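Local coordinates for ATP-dependent 6-phosphofructokinase isozyme 2 (PDB 3UMO), which phosphorylates D-fructose 6-phosphate to fructose 1,6-bisphosphate with ATP, the first committing step of glycolysis, working as a magnesium-dependent homodimer of the PfkB (ribokinase-like) family, at residues S54-T65 and V78-T89; A111-E122 and P141-L152. All coordinates share one frame; numbering follows the deposited sequence.

Interaction 1. Residues S54-T65 and V78-T89; sequences SATAIFPAGGAT and VPVATVEAKDWT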
loop_
_atom_site.group_PDB
_atom_site.type_symbol
_atom_site.label_atom_id
_atom_site.label_comp_id
_atom_site.label_asym_id
_atom_site.label_seq_id
_atom_site.Cartn_x
_atom_site.Cartn_y
_atom_site.Cartn_z
ATOM N N SER A 54 -24.708 32.889 4.567
ATOM C CA SER A 54 -23.665 33.632 3.871
ATOM C C SER A 54 -22.529 33.972 4.832
ATOM O O SER A 54 -22.766 34.412 5.956
ATOM C CB SER A 54 -24.236 34.917 3.264
ATOM O OG SER A 54 -23.289 35.545 2.417
ATOM N N ALA A 55 -21.295 33.755 4.390
ATOM C CA ALA A 55 -20.125 34.087 5.194
ATOM C C ALA A 55 -19.026 34.629 4.299
ATOM O O ALA A 55 -18.781 34.096 3.214
ATOM C CB ALA A 55 -19.626 32.864 5.961
ATOM N N THR A 56 -18.366 35.690 4.756
ATOM C CA THR A 56 -17.283 36.295 3.991
ATOM C C THR A 56 -15.946 35.690 4.393
ATOM O O THR A 56 -15.566 35.734 5.565
ATOM C CB THR A 56 -17.238 37.817 4.187
ATOM O OG1 THR A 56 -18.468 38.385 3.724
ATOM C CG2 THR A 56 -16.089 38.422 3.396
ATOM N N ALA A 57 -15.236 35.129 3.418
ATOM C CA ALA A 57 -13.940 34.502 3.674
ATOM C C ALA A 57 -12.795 35.506 3.566
ATOM O O ALA A 57 -12.555 36.071 2.499
ATOM C CB ALA A 57 -13.710 33.342 2.720
ATOM N N ILE A 58 -12.077 35.705 4.669
ATOM C CA ILE A 58 -10.906 36.579 4.679
ATOM C C ILE A 58 -9.669 35.694 4.588
ATOM O O ILE A 58 -9.548 34.729 5.344
ATOM C CB ILE A 58 -10.834 37.408 5.981
ATOM C CG1 ILE A 58 -12.137 38.182 6.204
ATOM C CG2 ILE A 58 -9.636 38.356 5.956
ATOM C CD1 ILE A 58 -12.234 38.842 7.574
ATOM N N PHE A 59 -8.763 36.013 3.664
ATOM C CA PHE A 59 -7.548 35.214 3.477
ATOM C C PHE A 59 -6.513 35.923 2.606
ATOM O O PHE A 59 -6.861 36.786 1.796
ATOM C CB PHE A 59 -7.878 33.829 2.882
ATOM C CG PHE A 59 -8.566 33.881 1.544
ATOM C CD1 PHE A 59 -7.828 33.848 0.367
ATOM C CD2 PHE A 59 -9.953 33.943 1.463
ATOM C CE1 PHE A 59 -8.458 33.895 -0.875
ATOM C CE2 PHE A 59 -10.596 33.988 0.226
ATOM C CZ PHE A 59 -9.845 33.964 -0.946
ATOM N N PRO A 60 -5.230 35.562 2.778
ATOM C CA PRO A 60 -4.186 36.058 1.881
ATOM C C PRO A 60 -4.196 35.265 0.583
ATOM O O PRO A 60 -4.387 34.044 0.600
ATOM C CB PRO A 60 -2.897 35.769 2.656
ATOM C CG PRO A 60 -3.225 34.553 3.477
ATOM C CD PRO A 60 -4.683 34.704 3.850
ATOM N N ALA A 61 -3.994 35.956 -0.531
ATOM C CA ALA A 61 -3.904 35.299 -1.824
ATOM C C ALA A 61 -2.705 35.854 -2.582
ATOM O O ALA A 61 -2.450 37.060 -2.565
ATOM C CB ALA A 61 -5.178 35.519 -2.614
ATOM N N GLY A 62 -1.973 34.973 -3.256
ATOM C CA GLY A 62 -0.782 35.388 -3.974
ATOM C C GLY A 62 -0.607 34.675 -5.298
ATOM O O GLY A 62 -0.870 33.477 -5.415
ATOM N N GLY A 63 -0.162 35.421 -6.305
ATOM C CA GLY A 63 0.128 34.847 -7.603
ATOM C C GLY A 63 -1.095 34.376 -8.362
ATOM O O GLY A 63 -2.235 34.636 -7.965
ATOM N N ALA A 64 -0.849 33.670 -9.462
ATOM C CA ALA A 64 -1.917 33.188 -10.330
ATOM C C ALA A 64 -2.756 32.115 -9.650
ATOM O O ALA A 64 -3.940 31.965 -9.946
ATOM C CB ALA A 64 -1.338 32.661 -11.633
ATOM N N THR A 65 -2.139 31.356 -8.751
ATOM C CA THR A 65 -2.878 30.354 -7.996
ATOM C C THR A 65 -3.863 31.028 -7.056
ATOM O O THR A 65 -4.998 30.579 -6.908
ATOM C CB THR A 65 -1.943 29.413 -7.211
ATOM O OG1 THR A 65 -0.969 30.184 -6.495
ATOM C CG2 THR A 65 -1.227 28.473 -8.163
ATOM N N VAL A 78 -19.365 32.842 -2.978
ATOM C CA VAL A 78 -18.873 33.053 -1.622
ATOM C C VAL A 78 -18.152 34.396 -1.584
ATOM O O VAL A 78 -17.147 34.582 -2.276
ATOM C CB VAL A 78 -17.897 31.937 -1.207
ATOM C CG1 VAL A 78 -17.324 32.211 0.183
ATOM C CG2 VAL A 78 -18.590 30.578 -1.262
ATOM N N PRO A 79 -18.670 35.347 -0.791
ATOM C CA PRO A 79 -18.013 36.656 -0.699
ATOM C C PRO A 79 -16.643 36.527 -0.054
ATOM O O PRO A 79 -16.464 35.712 0.855
ATOM C CB PRO A 79 -18.958 37.467 0.196
ATOM C CG PRO A 79 -19.739 36.451 0.954
ATOM C CD PRO A 79 -19.881 35.270 0.043
ATOM N N VAL A 80 -15.679 37.309 -0.529
ATOM C CA VAL A 80 -14.339 37.266 0.045
ATOM C C VAL A 80 -13.803 38.649 0.374
ATOM O O VAL A 80 -14.335 39.667 -0.064
ATOM C CB VAL A 80 -13.321 36.577 -0.885
ATOM C CG1 VAL A 80 -13.832 35.211 -1.334
ATOM C CG2 VAL A 80 -13.004 37.467 -2.080
ATOM N N ALA A 81 -12.737 38.666 1.161
ATOM C CA ALA A 81 -11.997 39.883 1.437
ATOM C C ALA A 81 -10.557 39.432 1.529
ATOM O O ALA A 81 -10.185 38.692 2.436
ATOM C CB ALA A 81 -12.450 40.509 2.746
ATOM N N THR A 82 -9.747 39.841 0.566
ATOM C CA THR A 82 -8.409 39.283 0.466
ATOM C C THR A 82 -7.309 40.307 0.728
ATOM O O THR A 82 -7.528 41.519 0.650
ATOM C CB THR A 82 -8.179 38.614 -0.908
ATOM O OG1 THR A 82 -8.333 39.585 -1.948
ATOM C CG2 THR A 82 -9.176 37.475 -1.134
ATOM N N VAL A 83 -6.133 39.792 1.061
ATOM C CA VAL A 83 -4.924 40.586 1.153
ATOM C C VAL A 83 -3.951 39.975 0.163
ATOM O O VAL A 83 -3.775 38.758 0.137
ATOM C CB VAL A 83 -4.322 40.522 2.568
ATOM C CG1 VAL A 83 -2.901 41.073 2.572
ATOM C CG2 VAL A 83 -5.212 41.270 3.549
ATOM N N GLU A 84 -3.335 40.801 -0.672
ATOM C CA GLU A 84 -2.385 40.276 -1.642
ATOM C C GLU A 84 -1.075 39.955 -0.935
ATOM O O GLU A 84 -0.518 40.802 -0.235
ATOM C CB GLU A 84 -2.162 41.274 -2.779
ATOM C CG GLU A 84 -1.571 40.651 -4.027
ATOM C CD GLU A 84 -1.863 41.465 -5.269
ATOM O OE1 GLU A 84 -2.206 42.661 -5.134
ATOM O OE2 GLU A 84 -1.756 40.904 -6.381
ATOM N N ALA A 85 -0.599 38.725 -1.094
ATOM C CA ALA A 85 0.632 38.303 -0.433
ATOM C C ALA A 85 1.744 38.066 -1.446
ATOM O O ALA A 85 1.480 37.728 -2.602
ATOM C CB ALA A 85 0.390 37.052 0.401
ATOM N N LYS A 86 2.987 38.237 -1.003
ATOM C CA LYS A 86 4.145 38.082 -1.880
ATOM C C LYS A 86 4.354 36.629 -2.295
ATOM O O LYS A 86 4.633 36.349 -3.458
ATOM C CB LYS A 86 5.406 38.630 -1.207
ATOM C CG LYS A 86 5.368 40.128 -0.940
ATOM C CD LYS A 86 5.778 40.924 -2.172
ATOM C CE LYS A 86 5.583 42.424 -1.968
ATOM N NZ LYS A 86 4.145 42.819 -2.041
ATOM N N ASP A 87 4.222 35.713 -1.339
ATOM C CA ASP A 87 4.416 34.289 -1.595
ATOM C C ASP A 87 3.154 33.700 -2.228
ATOM O O ASP A 87 2.043 33.931 -1.741
ATOM C CB ASP A 87 4.760 33.572 -0.285
ATOM C CG ASP A 87 5.437 32.225 -0.505
ATOM O OD1 ASP A 87 5.877 31.944 -1.643
ATOM O OD2 ASP A 87 5.539 31.456 0.476
ATOM N N TRP A 88 3.319 32.940 -3.307
ATOM C CA TRP A 88 2.165 32.454 -4.064
ATOM C C TRP A 88 1.352 31.392 -3.314
ATOM O O TRP A 88 1.904 30.555 -2.591
ATOM C CB TRP A 88 2.588 31.933 -5.450
ATOM C CG TRP A 88 3.207 30.558 -5.437
ATOM C CD1 TRP A 88 2.551 29.352 -5.403
ATOM C CD2 TRP A 88 4.606 30.250 -5.477
ATOM N NE1 TRP A 88 3.460 28.320 -5.406
ATOM C CE2 TRP A 88 4.723 28.842 -5.455
ATOM C CE3 TRP A 88 5.764 31.026 -5.525
ATOM C CZ2 TRP A 88 5.963 28.201 -5.479
ATOM C CZ3 TRP A 88 6.992 30.386 -5.551
ATOM C CH2 TRP A 88 7.081 28.988 -5.527
ATOM N N THR A 89 0.035 31.432 -3.504
ATOM C CA THR A 89 -0.883 30.497 -2.852
ATOM C C THR A 89 -0.501 29.049 -3.159
ATOM O O THR A 89 -0.399 28.662 -4.327
ATOM C CB THR A 89 -2.345 30.775 -3.282
ATOM O OG1 THR A 89 -2.736 32.068 -2.801
ATOM C CG2 THR A 89 -3.299 29.714 -2.722
HETATM O O HOH W 1 -2.427 32.131 -0.186
HETATM O O HOH W 2 1.855 37.804 -5.208
HETATM O O HOH W 3 -0.251 38.461 -6.196
#

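Interaction 2. Residues A111-E122 and P141-L152; sequences AALNEDEFRQLE and PPGVKLEKLTQL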
loop_
_atom_site.group_PDB
_atom_site.type_symbol
_atom_site.label_atom_id
_atom_site.label_comp_id
_atom_site.label_asym_id
_atom_site.label_seq_id
_atom_site.Cartn_x
_atom_site.Cartn_y
_atom_site.Cartn_z
ATOM N N ALA A 111 1.229 29.068 2.049
ATOM C CA ALA A 111 2.245 30.059 1.711
ATOM C C ALA A 111 2.702 30.823 2.949
ATOM O O ALA A 111 1.975 30.940 3.937
ATOM C CB ALA A 111 1.719 31.030 0.664
ATOM N N ALA A 112 3.913 31.357 2.883
ATOM C CA ALA A 112 4.439 32.170 3.971
ATOM C C ALA A 112 3.693 33.497 4.062
ATOM O O ALA A 112 3.157 33.990 3.067
ATOM C CB ALA A 112 5.927 32.408 3.786
ATOM N N LEU A 113 3.654 34.063 5.265
ATOM C CA LEU A 113 3.057 35.375 5.487
ATOM C C LEU A 113 4.100 36.241 6.168
ATOM O O LEU A 113 4.672 35.830 7.175
ATOM C CB LEU A 113 1.835 35.270 6.401
ATOM C CG LEU A 113 0.447 35.034 5.810
ATOM C CD1 LEU A 113 -0.583 34.972 6.932
ATOM C CD2 LEU A 113 0.099 36.134 4.823
ATOM N N ASN A 114 4.365 37.428 5.634
ATOM C CA ASN A 114 5.266 38.332 6.341
ATOM C C ASN A 114 4.491 39.145 7.369
ATOM O O ASN A 114 3.269 39.038 7.452
ATOM C CB ASN A 114 6.090 39.219 5.391
ATOM C CG ASN A 114 5.235 40.143 4.535
ATOM O OD1 ASN A 114 4.210 40.662 4.978
ATOM N ND2 ASN A 114 5.667 40.360 3.298
ATOM N N GLU A 115 5.196 39.947 8.155
ATOM C CA GLU A 115 4.547 40.692 9.226
ATOM C C GLU A 115 3.584 41.752 8.696
ATOM O O GLU A 115 2.513 41.952 9.264
ATOM C CB GLU A 115 5.586 41.308 10.160
ATOM C CG GLU A 115 6.345 40.274 10.979
ATOM C CD GLU A 115 7.484 40.879 11.777
ATOM O OE1 GLU A 115 8.088 41.868 11.308
ATOM O OE2 GLU A 115 7.776 40.365 12.875
ATOM N N ASP A 116 3.957 42.415 7.604
ATOM C CA ASP A 116 3.092 43.427 7.001
ATOM C C ASP A 116 1.769 42.815 6.554
ATOM O O ASP A 116 0.697 43.357 6.820
ATOM C CB ASP A 116 3.779 44.087 5.807
ATOM C CG ASP A 116 2.858 45.038 5.058
ATOM O OD1 ASP A 116 2.107 45.791 5.717
ATOM O OD2 ASP A 116 2.883 45.034 3.811
ATOM N N GLU A 117 1.858 41.679 5.870
ATOM C CA GLU A 117 0.679 40.982 5.377
ATOM C C GLU A 117 -0.256 40.550 6.507
ATOM O O GLU A 117 -1.477 40.658 6.383
ATOM C CB GLU A 117 1.092 39.784 4.513
ATOM C CG GLU A 117 1.634 40.194 3.139
ATOM C CD GLU A 117 2.565 39.160 2.526
ATOM O OE1 GLU A 117 3.107 39.431 1.428
ATOM O OE2 GLU A 117 2.759 38.086 3.135
ATOM N N PHE A 118 0.314 40.077 7.612
ATOM C CA PHE A 118 -0.506 39.669 8.745
ATOM C C PHE A 118 -1.241 40.864 9.357
ATOM O O PHE A 118 -2.412 40.756 9.725
ATOM C CB PHE A 118 0.326 38.951 9.804
ATOM C CG PHE A 118 -0.492 38.401 10.937
ATOM C CD1 PHE A 118 -0.694 39.145 12.090
ATOM C CD2 PHE A 118 -1.073 37.145 10.845
ATOM C CE1 PHE A 118 -1.454 38.646 13.134
ATOM C CE2 PHE A 118 -1.834 36.639 11.891
ATOM C CZ PHE A 118 -2.022 37.391 13.036
ATOM N N ARG A 119 -0.552 41.999 9.469
ATOM C CA ARG A 119 -1.180 43.221 9.960
ATOM C C ARG A 119 -2.302 43.679 9.026
ATOM O O ARG A 119 -3.302 44.240 9.475
ATOM C CB ARG A 119 -0.147 44.336 10.154
ATOM C CG ARG A 119 0.658 44.213 11.444
ATOM C CD ARG A 119 1.601 45.400 11.628
ATOM N NE ARG A 119 2.696 45.358 10.663
ATOM C CZ ARG A 119 3.917 44.910 10.939
ATOM N NH1 ARG A 119 4.213 44.493 12.164
ATOM N NH2 ARG A 119 4.848 44.907 9.992
ATOM N N GLN A 120 -2.134 43.441 7.727
ATOM C CA GLN A 120 -3.189 43.751 6.763
ATOM C C GLN A 120 -4.415 42.882 6.988
ATOM O O GLN A 120 -5.554 43.342 6.849
ATOM C CB GLN A 120 -2.691 43.560 5.332
ATOM C CG GLN A 120 -1.753 44.657 4.856
ATOM C CD GLN A 120 -1.324 44.448 3.426
ATOM O OE1 GLN A 120 -2.156 44.400 2.518
ATOM N NE2 GLN A 120 -0.019 44.304 3.214
ATOM N N LEU A 121 -4.175 41.622 7.328
ATOM C CA LEU A 121 -5.259 40.691 7.616
ATOM C C LEU A 121 -5.953 41.103 8.907
ATOM O O LEU A 121 -7.181 41.079 9.003
ATOM C CB LEU A 121 -4.724 39.263 7.715
ATOM C CG LEU A 121 -4.381 38.613 6.372
ATOM C CD1 LEU A 121 -3.439 37.435 6.554
ATOM C CD2 LEU A 121 -5.651 38.160 5.665
ATOM N N GLU A 122 -5.152 41.495 9.891
ATOM C CA GLU A 122 -5.661 41.994 11.162
ATOM C C GLU A 122 -6.551 43.221 10.940
ATOM O O GLU A 122 -7.602 43.358 11.568
ATOM C CB GLU A 122 -4.482 42.348 12.073
ATOM C CG GLU A 122 -4.751 42.248 13.561
ATOM C CD GLU A 122 -3.464 42.133 14.364
ATOM O OE1 GLU A 122 -2.378 42.058 13.743
ATOM O OE2 GLU A 122 -3.537 42.114 15.610
ATOM N N PRO A 141 0.312 29.290 9.014
ATOM C CA PRO A 141 1.330 29.296 7.957
ATOM C C PRO A 141 2.674 29.763 8.491
ATOM O O PRO A 141 2.714 30.387 9.558
ATOM C CB PRO A 141 0.777 30.319 6.958
ATOM C CG PRO A 141 0.010 31.276 7.811
ATOM C CD PRO A 141 -0.627 30.419 8.876
ATOM N N PRO A 142 3.764 29.458 7.766
ATOM C CA PRO A 142 5.090 29.938 8.166
ATOM C C PRO A 142 5.116 31.461 8.193
ATOM O O PRO A 142 4.412 32.097 7.403
ATOM C CB PRO A 142 6.002 29.442 7.036
ATOM C CG PRO A 142 5.265 28.324 6.393
ATOM C CD PRO A 142 3.809 28.651 6.533
ATOM N N GLY A 143 5.905 32.038 9.094
ATOM C CA GLY A 143 6.070 33.480 9.138
ATOM C C GLY A 143 5.229 34.181 10.188
ATOM O O GLY A 143 5.377 35.385 10.406
ATOM N N VAL A 144 4.343 33.436 10.843
ATOM C CA VAL A 144 3.465 34.025 11.848
ATOM C C VAL A 144 3.753 33.476 13.243
ATOM O O VAL A 144 3.515 32.301 13.516
ATOM C CB VAL A 144 1.982 33.780 11.517
ATOM C CG1 VAL A 144 1.090 34.525 12.506
ATOM C CG2 VAL A 144 1.674 34.214 10.091
ATOM N N LYS A 145 4.274 34.328 14.121
ATOM C CA LYS A 145 4.523 33.929 15.501
ATOM C C LYS A 145 3.207 33.664 16.221
ATOM O O LYS A 145 2.216 34.358 15.991
ATOM C CB LYS A 145 5.315 35.010 16.239
ATOM C CG LYS A 145 6.767 35.105 15.819
ATOM C CD LYS A 145 7.483 36.211 16.579
ATOM C CE LYS A 145 8.985 36.052 16.469
ATOM N NZ LYS A 145 9.381 35.762 15.065
ATOM N N LEU A 146 3.204 32.659 17.093
ATOM C CA LEU A 146 2.000 32.281 17.826
ATOM C C LEU A 146 1.407 33.466 18.580
ATOM O O LEU A 146 0.186 33.605 18.666
ATOM C CB LEU A 146 2.301 31.140 18.796
ATOM C CG LEU A 146 2.727 29.801 18.188
ATOM C CD1 LEU A 146 3.335 28.914 19.262
ATOM C CD2 LEU A 146 1.547 29.108 17.525
ATOM N N GLU A 147 2.278 34.323 19.109
ATOM C CA GLU A 147 1.843 35.509 19.842
ATOM C C GLU A 147 0.992 36.450 18.989
ATOM O O GLU A 147 0.104 37.126 19.510
ATOM C CB GLU A 147 3.044 36.257 20.438
ATOM C CG GLU A 147 4.143 36.595 19.440
ATOM C CD GLU A 147 5.231 37.471 20.040
ATOM O OE1 GLU A 147 4.938 38.217 21.000
ATOM O OE2 GLU A 147 6.381 37.414 19.552
ATOM N N LYS A 148 1.257 36.486 17.684
ATOM C CA LYS A 148 0.497 37.342 16.771
ATOM C C LYS A 148 -0.928 36.823 16.568
ATOM O O LYS A 148 -1.863 37.602 16.358
ATOM C CB LYS A 148 1.209 37.474 15.418
ATOM C CG LYS A 148 2.591 38.100 15.488
ATOM C CD LYS A 148 2.550 39.529 16.019
ATOM C CE LYS A 148 1.890 40.493 15.042
ATOM N NZ LYS A 148 0.432 40.685 15.292
ATOM N N LEU A 149 -1.087 35.508 16.617
ATOM C CA LEU A 149 -2.411 34.911 16.533
ATOM C C LEU A 149 -3.198 35.240 17.794
ATOM O O LEU A 149 -4.385 35.556 17.734
ATOM C CB LEU A 149 -2.313 33.397 16.354
ATOM C CG LEU A 149 -3.643 32.647 16.294
ATOM C CD1 LEU A 149 -4.481 33.125 15.113
ATOM C CD2 LEU A 149 -3.397 31.145 16.208
ATOM N N THR A 150 -2.522 35.171 18.937
ATOM C CA THR A 150 -3.125 35.552 20.208
ATOM C C THR A 150 -3.549 37.020 20.169
ATOM O O THR A 150 -4.661 37.366 20.570
ATOM C CB THR A 150 -2.149 35.312 21.378
ATOM O OG1 THR A 150 -1.898 33.908 21.513
ATOM C CG2 THR A 150 -2.724 35.841 22.678
ATOM N N GLN A 151 -2.663 37.874 19.664
ATOM C CA GLN A 151 -2.937 39.304 19.564
ATOM C C GLN A 151 -4.134 39.601 18.674
ATOM O O GLN A 151 -4.920 40.501 18.968
ATOM C CB GLN A 151 -1.708 40.055 19.048
ATOM C CG GLN A 151 -0.589 40.178 20.073
ATOM C CD GLN A 151 0.733 40.586 19.450
ATOM O OE1 GLN A 151 0.773 41.135 18.346
ATOM N NE2 GLN A 151 1.828 40.311 20.154
ATOM N N LEU A 152 -4.272 38.849 17.587
ATOM C CA LEU A 152 -5.362 39.100 16.647
ATOM C C LEU A 152 -6.698 38.795 17.311
ATOM O O LEU A 152 -7.643 39.581 17.231
ATOM C CB LEU A 152 -5.193 38.269 15.371
ATOM C CG LEU A 152 -6.240 38.479 14.273
ATOM C CD1 LEU A 152 -5.589 38.445 12.900
ATOM C CD2 LEU A 152 -7.335 37.427 14.355
#

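Interaction 1. Residues S54-T65 and V78-T89
Phe59 lays one face of its ring against Thr82, whose methyl CG2 stands 3.8 Å from the ring centroid in a CH-pi contact, while Val80 CG1 meets the ring edge at CE2. Both neighbours belong to strand 80-84, an outermost strand, within this chain, of the parallel sheet of this ribokinase-family fold, and strand 55-61 runs beside it. Together with helix 63-75 the two strands make a beta-alpha-beta crossover unit. With CG lodged between the backbone N and the carbonyl carbon (chi1 60°), the ring is held on the sheet face of Ala57 and Val80, where Leu69 and Leu73 of that helix cover it. Cutting Phe59 back to an alanine removes the ring and would probably leave the Thr82 methyl and Val80 CG1 without their packing partner beneath the helix.

Six backbone bonds join the strands, from Ala57 N to Pro79 O at one end to Ala85 N to Ala61 O at the other. On the opposite face Ile58 CG1 packs on Ala81 CB (4.2 Å).

Gly62 is gripped twice by Thr89: its N donates to Thr89 OG1 (3.0 Å) and its O accepts from Thr89 N. A water links Thr89 OG1 to Pro60 O. Thr65 OG1, in helix 63-75, donates to a lone pair of Thr89 O, in the carbonyl plane, at 2.7 Å.

Interaction 2. Residues A111-E122 and P141-L152
Phe118 meets Val144 and Leu152 at the centre of the apolar part of this contact, reaching from helix 115-122 toward the loop and helix of 141-152. Its CG lies anti to the backbone N (chi1 -175°), which sends the ring from one helix segment toward the other; their axes stay 11.1 Å apart and run nearly parallel, at 17°. Val144 CG1 touches Phe118 CE2, Leu152 CD1 lies 3.7 Å from Phe118 CZ, and the carbonyl O of Lys148 sits at the ring edge, near its plane. Nearer the loops, Leu113 CB lies alongside Val144 CG2 (3.8 Å), and Leu113 CD1 crosses the ring of Pro141 at CG.

Hydrogen bonding between the segments rests on the backbone: Leu113 N donates to Pro142 O (3.0 Å, 161° at the hydrogen), in the type II turn that runs from Pro141 to Val144. Gly143 CA comes close to Leu113 O, where a side chain would clash. Within 111-122, Asn114 and Glu117 form a capping box: Asn114 OD1 accepts from Glu117 N at 2.7 Å, and Glu117 OE2 accepts from Asn114 N.

Charge enters beside Phe118. Lys148, bent at three torsions, folds back past the ring, and its NZ makes a long salt bridge of 3.5 Å to Glu122 OE1 while also bonding to Gln151 OE1. The two helices are thus joined by a mostly apolar contact built round an aromatic side chain, and the single long ion pair beside it is probably only a modest addition.

Interaction 1 closes before interaction 2 opens along the chain, and their centres lie 14 Å apart on the same side of the chain's centre. Interaction 1 joins the last two strands at one edge of the chain's parallel sheet; interaction 2 pairs helices 115-125 and 146-158. Helix 115-125 packs on that edge, with Leu121 against Ile58, Pro60 and Val83. The loop after strand 80-84 ties the two together: Lys86 N probably bonds to Glu117 OE1, and Asp87 OD2 to Ala112 N. Asp87 also forms a salt bridge with Arg90, a substrate-binding residue, so this junction between sheet and helices lies next to the sugar-phosphate site. Trp88, from the same loop, meets Phe35 of the second subunit.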